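Local coordinates for Cow rumen GH26 endo-mannanase (Metagenome, PDB 6UEH), which probably hydrolyses internal beta-1,4-mannosidic linkages of mannan and galactomannan as an endo-mannanase carrying an accessory beta-sandwich domain, at residues V141-S146 / K156-L161; F189-D194 / E454-E459; M104-K109 / V435-I440. All coordinates share one frame; numbering follows the deposited sequence.

Contact 1. Residues V141-S146 / K156-L161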
loop_
_atom_site.group_PDB
_atom_site.type_symbol
_atom_site.label_atom_id
_atom_site.label_comp_id
_atom_site.label_asym_id
_atom_site.label_seq_id
_atom_site.Cartn_x
_atom_site.Cartn_y
_atom_site.Cartn_z
ATOM N N VAL A 141 13.049 0.791 -12.268
ATOM C CA VAL A 141 12.074 -0.282 -12.131
ATOM C C VAL A 141 11.573 -0.697 -13.511
ATOM O O VAL A 141 11.065 0.132 -14.263
ATOM C CB VAL A 141 10.874 0.137 -11.260
ATOM C CG1 VAL A 141 9.827 -0.967 -11.234
ATOM C CG2 VAL A 141 11.331 0.486 -9.851
ATOM N N ASP A 142 11.729 -1.972 -13.850
ATOM C CA ASP A 142 11.257 -2.464 -15.142
ATOM C C ASP A 142 9.734 -2.535 -15.152
ATOM O O ASP A 142 9.127 -3.195 -14.306
ATOM C CB ASP A 142 11.855 -3.835 -15.459
ATOM C CG ASP A 142 11.338 -4.407 -16.768
ATOM O OD1 ASP A 142 11.027 -3.623 -17.688
ATOM O OD2 ASP A 142 11.239 -5.644 -16.877
ATOM N N THR A 143 9.119 -1.855 -16.114
ATOM C CA THR A 143 7.666 -1.773 -16.169
ATOM C C THR A 143 7.066 -2.620 -17.290
ATOM O O THR A 143 5.978 -2.320 -17.786
ATOM C CB THR A 143 7.198 -0.313 -16.337
ATOM O OG1 THR A 143 8.007 0.341 -17.322
ATOM C CG2 THR A 143 7.312 0.438 -15.016
ATOM N N LYS A 144 7.768 -3.678 -17.686
ATOM C CA LYS A 144 7.200 -4.638 -18.626
ATOM C C LYS A 144 6.055 -5.369 -17.937
ATOM O O LYS A 144 6.220 -5.889 -16.834
ATOM C CB LYS A 144 8.254 -5.631 -19.117
ATOM C CG LYS A 144 7.788 -6.497 -20.284
ATOM C CD LYS A 144 8.838 -7.530 -20.668
ATOM C CE LYS A 144 8.501 -8.211 -21.991
ATOM N NZ LYS A 144 7.193 -8.929 -21.963
ATOM N N LEU A 145 4.893 -5.397 -18.579
ATOM C CA LEU A 145 3.717 -6.018 -17.980
ATOM C C LEU A 145 3.876 -7.533 -17.884
ATOM O O LEU A 145 4.610 -8.141 -18.662
ATOM C CB LEU A 145 2.463 -5.654 -18.777
ATOM C CG LEU A 145 2.007 -4.205 -18.580
ATOM C CD1 LEU A 145 0.891 -3.839 -19.547
ATOM C CD2 LEU A 145 1.568 -3.982 -17.136
ATOM N N SER A 146 3.190 -8.134 -16.917
ATOM C CA SER A 146 3.302 -9.569 -16.675
ATOM C C SER A 146 2.669 -10.388 -17.795
ATOM O O SER A 146 3.093 -11.512 -18.065
ATOM C CB SER A 146 2.660 -9.937 -15.334
ATOM O OG SER A 146 1.296 -9.554 -15.302
ATOM N N LYS A 156 1.915 0.991 -22.864
ATOM C CA LYS A 156 2.251 2.410 -22.933
ATOM C C LYS A 156 1.800 3.148 -21.673
ATOM O O LYS A 156 2.502 4.036 -21.187
ATOM C CB LYS A 156 1.637 3.050 -24.180
ATOM C CG LYS A 156 2.410 2.741 -25.457
ATOM C CD LYS A 156 1.564 2.935 -26.706
ATOM C CE LYS A 156 1.185 4.384 -26.919
ATOM N NZ LYS A 156 0.409 4.555 -28.184
ATOM N N LEU A 157 0.637 2.777 -21.145
ATOM C CA LEU A 157 0.161 3.361 -19.890
ATOM C C LEU A 157 1.098 3.004 -18.736
ATOM O O LEU A 157 1.499 3.874 -17.964
ATOM C CB LEU A 157 -1.267 2.900 -19.576
ATOM C CG LEU A 157 -1.830 3.276 -18.200
ATOM C CD1 LEU A 157 -1.714 4.774 -17.934
ATOM C CD2 LEU A 157 -3.283 2.823 -18.070
ATOM N N GLN A 158 1.451 1.726 -18.631
ATOM C CA GLN A 158 2.341 1.268 -17.569
ATOM C C GLN A 158 3.703 1.955 -17.650
ATOM O O GLN A 158 4.299 2.297 -16.625
ATOM C CB GLN A 158 2.514 -0.252 -17.627
ATOM C CG GLN A 158 3.359 -0.842 -16.496
ATOM C CD GLN A 158 2.597 -0.973 -15.180
ATOM O OE1 GLN A 158 1.683 -0.200 -14.895
ATOM N NE2 GLN A 158 2.975 -1.962 -14.378
ATOM N N ASP A 159 4.187 2.166 -18.869
ATOM C CA ASP A 159 5.470 2.831 -19.060
ATOM C C ASP A 159 5.392 4.301 -18.673
ATOM O O ASP A 159 6.339 4.842 -18.106
ATOM C CB ASP A 159 5.949 2.682 -20.505
ATOM C CG ASP A 159 6.583 1.334 -20.763
ATOM O OD1 ASP A 159 7.147 0.751 -19.813
ATOM O OD2 ASP A 159 6.518 0.855 -21.912
ATOM N N TYR A 160 4.267 4.947 -18.973
ATOM C CA TYR A 160 4.071 6.327 -18.541
ATOM C C TYR A 160 4.106 6.419 -17.020
ATOM O O TYR A 160 4.728 7.322 -16.458
ATOM C CB TYR A 160 2.748 6.903 -19.048
ATOM C CG TYR A 160 2.394 8.189 -18.332
ATOM C CD1 TYR A 160 3.017 9.384 -18.668
ATOM C CD2 TYR A 160 1.462 8.204 -17.297
ATOM C CE1 TYR A 160 2.714 10.558 -18.008
ATOM C CE2 TYR A 160 1.155 9.376 -16.629
ATOM C CZ TYR A 160 1.783 10.550 -16.989
ATOM O OH TYR A 160 1.480 11.720 -16.332
ATOM N N LEU A 161 3.415 5.492 -16.363
ATOM C CA LEU A 161 3.392 5.439 -14.905
ATOM C C LEU A 161 4.803 5.268 -14.353
ATOM O O LEU A 161 5.185 5.926 -13.388
ATOM C CB LEU A 161 2.494 4.299 -14.418
ATOM C CG LEU A 161 1.026 4.375 -14.839
ATOM C CD1 LEU A 161 0.255 3.136 -14.392
ATOM C CD2 LEU A 161 0.379 5.641 -14.296
HETATM O O HOH W 1 5.144 -3.986 -14.739
#
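Thr143 and Leu145 of a loop lie against Gln158 and Asp159 on helix 152-164 of the (beta/alpha)8 barrel. The loop leads from the beta-sandwich domain into the catalytic domain and has no regular structure here. The close-packed part is at Gln158. Its CG stands 3.3 Å from Thr143 O, and Leu145 CD2 lies 3.7 Å from the same CG. That methyl is equally near Gln158 CD and NE2, so it lies along the whole bend of the glutamine chain. The bend is at chi2 (78°) and turns the amide back alongside the leucine. Gln158 NE2 is buried but satisfied: it bonds to Asp381 O. It also donates to water 1, which in turn donates to Lys144 O, so this water joins the loop backbone to the helix. Beyond the glutamine, Met382, Ile358 and Met423 of the barrel strands complete the packing.

The side facing solvent is looser and polar. Asp159 is exposed and meets the loop through one carboxylate oxygen. Gln155, one turn earlier on the helix, adds two bonds to the loop backbone, at Thr143 O and Leu145 N. With chi1 at 44°, Thr143 has its hydroxyl between the backbone N and the carbonyl carbon, facing the aspartate. Thr143 OG1 donates to Asp159 OD1 at 2.7 Å, nearly in line with the carboxylate C-O bond.

Contact 2. Residues F189-D194 / E454-E459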
loop_
_atom_site.group_PDB
_atom_site.type_symbol
_atom_site.label_atom_id
_atom_site.label_comp_id
_atom_site.label_asym_id
_atom_site.label_seq_id
_atom_site.Cartn_x
_atom_site.Cartn_y
_atom_site.Cartn_z
ATOM N N PHE A 189 -16.226 14.925 -8.662
ATOM C CA PHE A 189 -15.213 15.454 -9.562
ATOM C C PHE A 189 -15.370 16.957 -9.759
ATOM O O PHE A 189 -14.382 17.693 -9.794
ATOM C CB PHE A 189 -15.268 14.707 -10.895
ATOM C CG PHE A 189 -15.077 13.226 -10.745
ATOM C CD1 PHE A 189 -16.158 12.400 -10.473
ATOM C CD2 PHE A 189 -13.814 12.664 -10.830
ATOM C CE1 PHE A 189 -15.984 11.040 -10.309
ATOM C CE2 PHE A 189 -13.633 11.303 -10.669
ATOM C CZ PHE A 189 -14.720 10.492 -10.405
ATOM N N GLU A 190 -16.612 17.417 -9.871
ATOM C CA GLU A 190 -16.872 18.845 -9.995
ATOM C C GLU A 190 -16.526 19.568 -8.696
ATOM O O GLU A 190 -16.160 20.744 -8.714
ATOM C CB GLU A 190 -18.331 19.100 -10.378
ATOM C CG GLU A 190 -18.693 18.582 -11.761
ATOM C CD GLU A 190 -17.798 19.153 -12.845
ATOM O OE1 GLU A 190 -17.782 20.390 -13.015
ATOM O OE2 GLU A 190 -17.103 18.368 -13.521
ATOM N N TYR A 191 -16.640 18.863 -7.573
ATOM C CA TYR A 191 -16.240 19.420 -6.284
ATOM C C TYR A 191 -14.750 19.734 -6.283
ATOM O O TYR A 191 -14.334 20.824 -5.889
ATOM C CB TYR A 191 -16.571 18.458 -5.141
ATOM C CG TYR A 191 -15.984 18.873 -3.804
ATOM C CD1 TYR A 191 -16.564 19.888 -3.053
ATOM C CD2 TYR A 191 -14.852 18.248 -3.295
ATOM C CE1 TYR A 191 -16.029 20.271 -1.830
ATOM C CE2 TYR A 191 -14.310 18.623 -2.075
ATOM C CZ TYR A 191 -14.904 19.634 -1.346
ATOM O OH TYR A 191 -14.366 20.012 -0.133
ATOM N N ILE A 192 -13.955 18.767 -6.730
ATOM C CA ILE A 192 -12.509 18.928 -6.818
ATOM C C ILE A 192 -12.131 20.054 -7.782
ATOM O O ILE A 192 -11.272 20.885 -7.477
ATOM C CB ILE A 192 -11.838 17.611 -7.260
ATOM C CG1 ILE A 192 -12.120 16.511 -6.232
ATOM C CG2 ILE A 192 -10.339 17.805 -7.450
ATOM C CD1 ILE A 192 -11.598 15.149 -6.623
ATOM N N LYS A 193 -12.792 20.087 -8.936
ATOM C CA LYS A 193 -12.527 21.105 -9.950
ATOM C C LYS A 193 -12.824 22.518 -9.456
ATOM O O LYS A 193 -11.998 23.415 -9.607
ATOM C CB LYS A 193 -13.341 20.821 -11.215
ATOM C CG LYS A 193 -13.099 21.803 -12.357
ATOM C CD LYS A 193 -11.636 21.806 -12.781
ATOM C CE LYS A 193 -11.445 22.476 -14.136
ATOM N NZ LYS A 193 -11.996 23.859 -14.169
ATOM N N ASP A 194 -14.003 22.716 -8.874
ATOM C CA ASP A 194 -14.411 24.044 -8.416
ATOM C C ASP A 194 -13.547 24.527 -7.256
ATOM O O ASP A 194 -13.347 25.729 -7.072
ATOM C CB ASP A 194 -15.885 24.046 -8.004
ATOM C CG ASP A 194 -16.819 23.777 -9.169
ATOM O OD1 ASP A 194 -16.436 24.061 -10.323
ATOM O OD2 ASP A 194 -17.942 23.287 -8.930
ATOM N N GLU A 454 -18.185 11.084 1.569
ATOM C CA GLU A 454 -17.578 11.871 2.639
ATOM C C GLU A 454 -16.051 11.875 2.628
ATOM O O GLU A 454 -15.427 12.768 3.195
ATOM C CB GLU A 454 -18.058 11.363 4.000
ATOM C CG GLU A 454 -17.454 10.024 4.409
ATOM C CD GLU A 454 -17.622 9.732 5.889
ATOM O OE1 GLU A 454 -16.605 9.451 6.561
ATOM O OE2 GLU A 454 -18.770 9.783 6.379
ATOM N N PHE A 455 -15.445 10.878 1.996
ATOM C CA PHE A 455 -13.996 10.740 2.071
ATOM C C PHE A 455 -13.279 11.819 1.263
ATOM O O PHE A 455 -12.106 12.105 1.505
ATOM C CB PHE A 455 -13.578 9.342 1.621
ATOM C CG PHE A 455 -14.083 8.254 2.525
ATOM C CD1 PHE A 455 -13.461 8.003 3.739
ATOM C CD2 PHE A 455 -15.192 7.502 2.178
ATOM C CE1 PHE A 455 -13.931 7.010 4.586
ATOM C CE2 PHE A 455 -15.666 6.505 3.019
ATOM C CZ PHE A 455 -15.034 6.261 4.223
ATOM N N ILE A 456 -13.994 12.434 0.326
ATOM C CA ILE A 456 -13.455 13.570 -0.414
ATOM C C ILE A 456 -14.249 14.843 -0.107
ATOM O O ILE A 456 -13.689 15.939 -0.070
ATOM C CB ILE A 456 -13.445 13.304 -1.942
ATOM C CG1 ILE A 456 -12.868 14.503 -2.704
ATOM C CG2 ILE A 456 -14.840 12.965 -2.450
ATOM C CD1 ILE A 456 -11.437 14.835 -2.331
ATOM N N LEU A 457 -15.546 14.690 0.147
ATOM C CA LEU A 457 -16.436 15.836 0.316
ATOM C C LEU A 457 -16.436 16.418 1.732
ATOM O O LEU A 457 -16.829 17.570 1.929
ATOM C CB LEU A 457 -17.866 15.448 -0.068
ATOM C CG LEU A 457 -18.100 14.936 -1.489
ATOM C CD1 LEU A 457 -19.556 14.536 -1.660
ATOM C CD2 LEU A 457 -17.706 15.982 -2.517
ATOM N N ASP A 458 -16.012 15.627 2.714
ATOM C CA ASP A 458 -16.022 16.066 4.109
ATOM C C ASP A 458 -14.621 16.479 4.547
ATOM O O ASP A 458 -13.668 15.711 4.414
ATOM C CB ASP A 458 -16.565 14.958 5.016
ATOM C CG ASP A 458 -16.993 15.465 6.385
ATOM O OD1 ASP A 458 -16.318 16.352 6.948
ATOM O OD2 ASP A 458 -18.015 14.965 6.899
ATOM N N GLU A 459 -14.502 17.691 5.078
ATOM C CA GLU A 459 -13.200 18.225 5.459
ATOM C C GLU A 459 -12.576 17.500 6.649
ATOM O O GLU A 459 -11.400 17.701 6.948
ATOM C CB GLU A 459 -13.306 19.720 5.765
ATOM C CG GLU A 459 -13.468 20.583 4.527
ATOM C CD GLU A 459 -13.150 22.037 4.793
ATOM O OE1 GLU A 459 -11.951 22.395 4.780
ATOM O OE2 GLU A 459 -14.098 22.820 5.017
HETATM O O HOH W 2 -13.340 18.194 1.387
HETATM O O HOH W 3 -16.237 20.301 1.753
#
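Residues 189-194 form part of helix 187-196, and residues 454-457 are a short helix, after which Asp458 leaves the helical conformation. The backbones stay well apart. Tyr191 CA and Leu457 CA are 7.5 Å from each other, and Ile192 CA and Ile456 CA are 8.4 Å apart. Side chains fill the gap in this part of the (beta/alpha)8 barrel's outer layer.

Tyr191 spans most of the distance. Its CG lies anti to the backbone N (chi1 171°), and the ring reaches across to the short helix. Leu457 CD2 sits over one ring face, 4.0 Å from the centroid of the Tyr191 ring and 27° off its normal, a CH-pi contact. The two side chains run past each other in opposite directions. Ile456 O approaches the ring obliquely, 3.4 Å from Tyr191 CE2. Deeper in, Ile192 and Ile456 cross at about a right angle and meet through their CG1 atoms. Gln173 of strand 169-174 and helix 464-471 close around these isoleucines.

The phenol oxygen works through water. Tyr191 OH donates to water 2, which donates to Ile456 O. It accepts from water 3, which donates to Leu457 O. No direct hydrogen bond joins the segments. Across them the direct contact is largely apolar, CH-pi and van der Waals, and the polar links run through two waters.

Contact 3. Residues M104-K109 / V435-I440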
loop_
_atom_site.group_PDB
_atom_site.type_symbol
_atom_site.label_atom_id
_atom_site.label_comp_id
_atom_site.label_asym_id
_atom_site.label_seq_id
_atom_site.Cartn_x
_atom_site.Cartn_y
_atom_site.Cartn_z
ATOM N N MET A 104 15.436 4.101 7.191
ATOM C CA MET A 104 15.587 5.519 6.889
ATOM C C MET A 104 14.445 6.285 7.528
ATOM O O MET A 104 13.278 5.970 7.300
ATOM C CB MET A 104 15.600 5.770 5.382
ATOM C CG MET A 104 16.161 4.639 4.551
ATOM S SD MET A 104 15.960 4.978 2.790
ATOM C CE MET A 104 16.478 3.411 2.091
ATOM N N HIS A 105 14.773 7.293 8.327
ATOM C CA HIS A 105 13.745 8.017 9.057
ATOM C C HIS A 105 13.978 9.520 9.030
ATOM O O HIS A 105 15.093 9.992 8.810
ATOM C CB HIS A 105 13.670 7.501 10.494
ATOM C CG HIS A 105 13.532 6.014 10.580
ATOM N ND1 HIS A 105 12.412 5.349 10.131
ATOM C CD2 HIS A 105 14.381 5.062 11.028
ATOM C CE1 HIS A 105 12.572 4.050 10.314
ATOM N NE2 HIS A 105 13.758 3.850 10.858
ATOM N N ARG A 106 12.902 10.264 9.246
ATOM C CA ARG A 106 12.935 11.712 9.144
ATOM C C ARG A 106 13.591 12.356 10.360
ATOM O O ARG A 106 13.213 12.087 11.501
ATOM C CB ARG A 106 11.513 12.248 8.961
ATOM C CG ARG A 106 11.394 13.754 8.825
ATOM C CD ARG A 106 9.982 14.107 8.376
ATOM N NE ARG A 106 9.719 15.542 8.381
ATOM C CZ ARG A 106 8.611 16.091 7.894
ATOM N NH1 ARG A 106 7.671 15.320 7.360
ATOM N NH2 ARG A 106 8.442 17.406 7.938
ATOM N N LEU A 107 14.595 13.184 10.103
ATOM C CA LEU A 107 15.107 14.094 11.115
ATOM C C LEU A 107 14.560 15.479 10.812
ATOM O O LEU A 107 14.521 15.898 9.655
ATOM C CB LEU A 107 16.635 14.114 11.140
ATOM C CG LEU A 107 17.350 12.820 11.525
ATOM C CD1 LEU A 107 18.834 13.082 11.697
ATOM C CD2 LEU A 107 16.759 12.224 12.788
ATOM N N ASN A 108 14.128 16.185 11.848
ATOM C CA ASN A 108 13.540 17.499 11.655
ATOM C C ASN A 108 14.482 18.619 12.077
ATOM O O ASN A 108 15.396 18.404 12.876
ATOM C CB ASN A 108 12.216 17.587 12.411
ATOM C CG ASN A 108 11.135 16.724 11.783
ATOM O OD1 ASN A 108 10.916 16.774 10.573
ATOM N ND2 ASN A 108 10.473 15.912 12.597
ATOM N N LYS A 109 14.255 19.803 11.512
ATOM C CA LYS A 109 15.066 20.990 11.773
ATOM C C LYS A 109 15.372 21.180 13.257
ATOM O O LYS A 109 14.466 21.214 14.090
ATOM C CB LYS A 109 14.359 22.231 11.226
ATOM C CG LYS A 109 15.133 23.524 11.400
ATOM C CD LYS A 109 14.385 24.692 10.780
ATOM C CE LYS A 109 15.205 25.970 10.838
ATOM N NZ LYS A 109 16.490 25.839 10.094
ATOM N N VAL A 435 1.255 16.916 1.144
ATOM C CA VAL A 435 2.168 16.891 0.011
ATOM C C VAL A 435 3.609 17.144 0.466
ATOM O O VAL A 435 4.549 16.600 -0.112
ATOM C CB VAL A 435 1.751 17.915 -1.075
ATOM C CG1 VAL A 435 1.927 19.352 -0.589
ATOM C CG2 VAL A 435 2.526 17.674 -2.360
ATOM N N ASP A 436 3.776 17.942 1.515
ATOM C CA ASP A 436 5.104 18.217 2.051
ATOM C C ASP A 436 5.691 16.970 2.700
ATOM O O ASP A 436 6.883 16.706 2.580
ATOM C CB ASP A 436 5.053 19.368 3.058
ATOM C CG ASP A 436 4.690 20.691 2.411
ATOM O OD1 ASP A 436 5.099 20.921 1.252
ATOM O OD2 ASP A 436 3.994 21.502 3.060
ATOM N N ASN A 437 4.847 16.199 3.379
ATOM C CA ASN A 437 5.295 14.955 3.992
ATOM C C ASN A 437 5.730 13.940 2.940
ATOM O O ASN A 437 6.708 13.218 3.131
ATOM C CB ASN A 437 4.196 14.361 4.874
ATOM C CG ASN A 437 3.953 15.176 6.131
ATOM O OD1 ASN A 437 4.852 15.853 6.628
ATOM N ND2 ASN A 437 2.734 15.109 6.655
ATOM N N LEU A 438 5.000 13.892 1.829
ATOM C CA LEU A 438 5.324 12.985 0.730
ATOM C C LEU A 438 6.687 13.304 0.127
ATOM O O LEU A 438 7.483 12.405 -0.155
ATOM C CB LEU A 438 4.249 13.053 -0.361
ATOM C CG LEU A 438 2.852 12.532 -0.016
ATOM C CD1 LEU A 438 1.898 12.765 -1.174
ATOM C CD2 LEU A 438 2.904 11.055 0.344
ATOM N N ILE A 439 6.949 14.590 -0.070
ATOM C CA ILE A 439 8.175 15.036 -0.719
ATOM C C ILE A 439 9.390 14.886 0.197
ATOM O O ILE A 439 10.409 14.318 -0.195
ATOM C CB ILE A 439 8.053 16.501 -1.178
ATOM C CG1 ILE A 439 6.939 16.629 -2.226
ATOM C CG2 ILE A 439 9.380 16.998 -1.736
ATOM C CD1 ILE A 439 6.593 18.054 -2.593
ATOM N N ILE A 440 9.273 15.396 1.417
ATOM C CA ILE A 440 10.373 15.353 2.373
ATOM C C ILE A 440 10.769 13.919 2.721
ATOM O O ILE A 440 11.952 13.598 2.807
ATOM C CB ILE A 440 10.010 16.115 3.666
ATOM C CG1 ILE A 440 9.822 17.604 3.364
ATOM C CG2 ILE A 440 11.085 15.921 4.729
ATOM C CD1 ILE A 440 9.242 18.397 4.515
HETATM O O HOH W 4 6.165 18.558 6.805
#
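This is a small contact at the surface between two domains, part polar and part apolar: Arg106 of the CBM6-family beta-sandwich meets Asn437 and Ile440 on a helix of the catalytic barrel. The arginine is extended, with CG opposite the backbone N (chi1 -179°), and carries its guanidinium out to the helix. Arg106 NH1 donates to Asn437 OD1 at 3.0 Å, with an N-H...O angle of 155°. The acceptor lies near the guanidinium plane, though the donor is tilted 33° from the amide plane. Water 4 joins Arg106 NH2 to the same oxygen. Asn437 ND2 is held separately by Leu404 O. Ile440 lies over one guanidinium face: CD1 is 3.7 Å from Arg106 NH2, and CG2 sits toward the rim near Arg106 NE. On the sandwich side, Arg106 NE donates to Asn108 OD1 at 2.8 Å, which helps fix the rotation of the group. NH2 also has a salt bridge to Asp58, and NH1 one to Glu441. With an alanine here, Asp58 and Glu441 would probably lose their salt-bridge mate, Asn437 OD1 its arginine donor and Ile440 the group it packs on. The two bridges lead both ways: Asp58 lies just before strand 59-69, the antiparallel neighbour of strand 97-107, and Glu441 ends helix 435-441.

Overall arrangement
From the N terminus the chain first builds the beta-sandwich domain, whose strand 97-107 supplies the first half of contact 3. It then passes along the 141-146 loop and folds back at once onto helix 152-164, closing the short loop of contact 1 within the far longer loop of contact 3. Helix 187-196 opens contact 2. After most of the barrel, residues 435-440 close contact 3, and 454-459 soon close contact 2, so these two loops cross. Contact 1 packs the linker onto the barrel's first helix. Contact 3 bridges the sandwich and the barrel, its nearest atoms about 13 Å from those of either other contact. Contact 2 lies wholly in the barrel and ties an early helix to a late one.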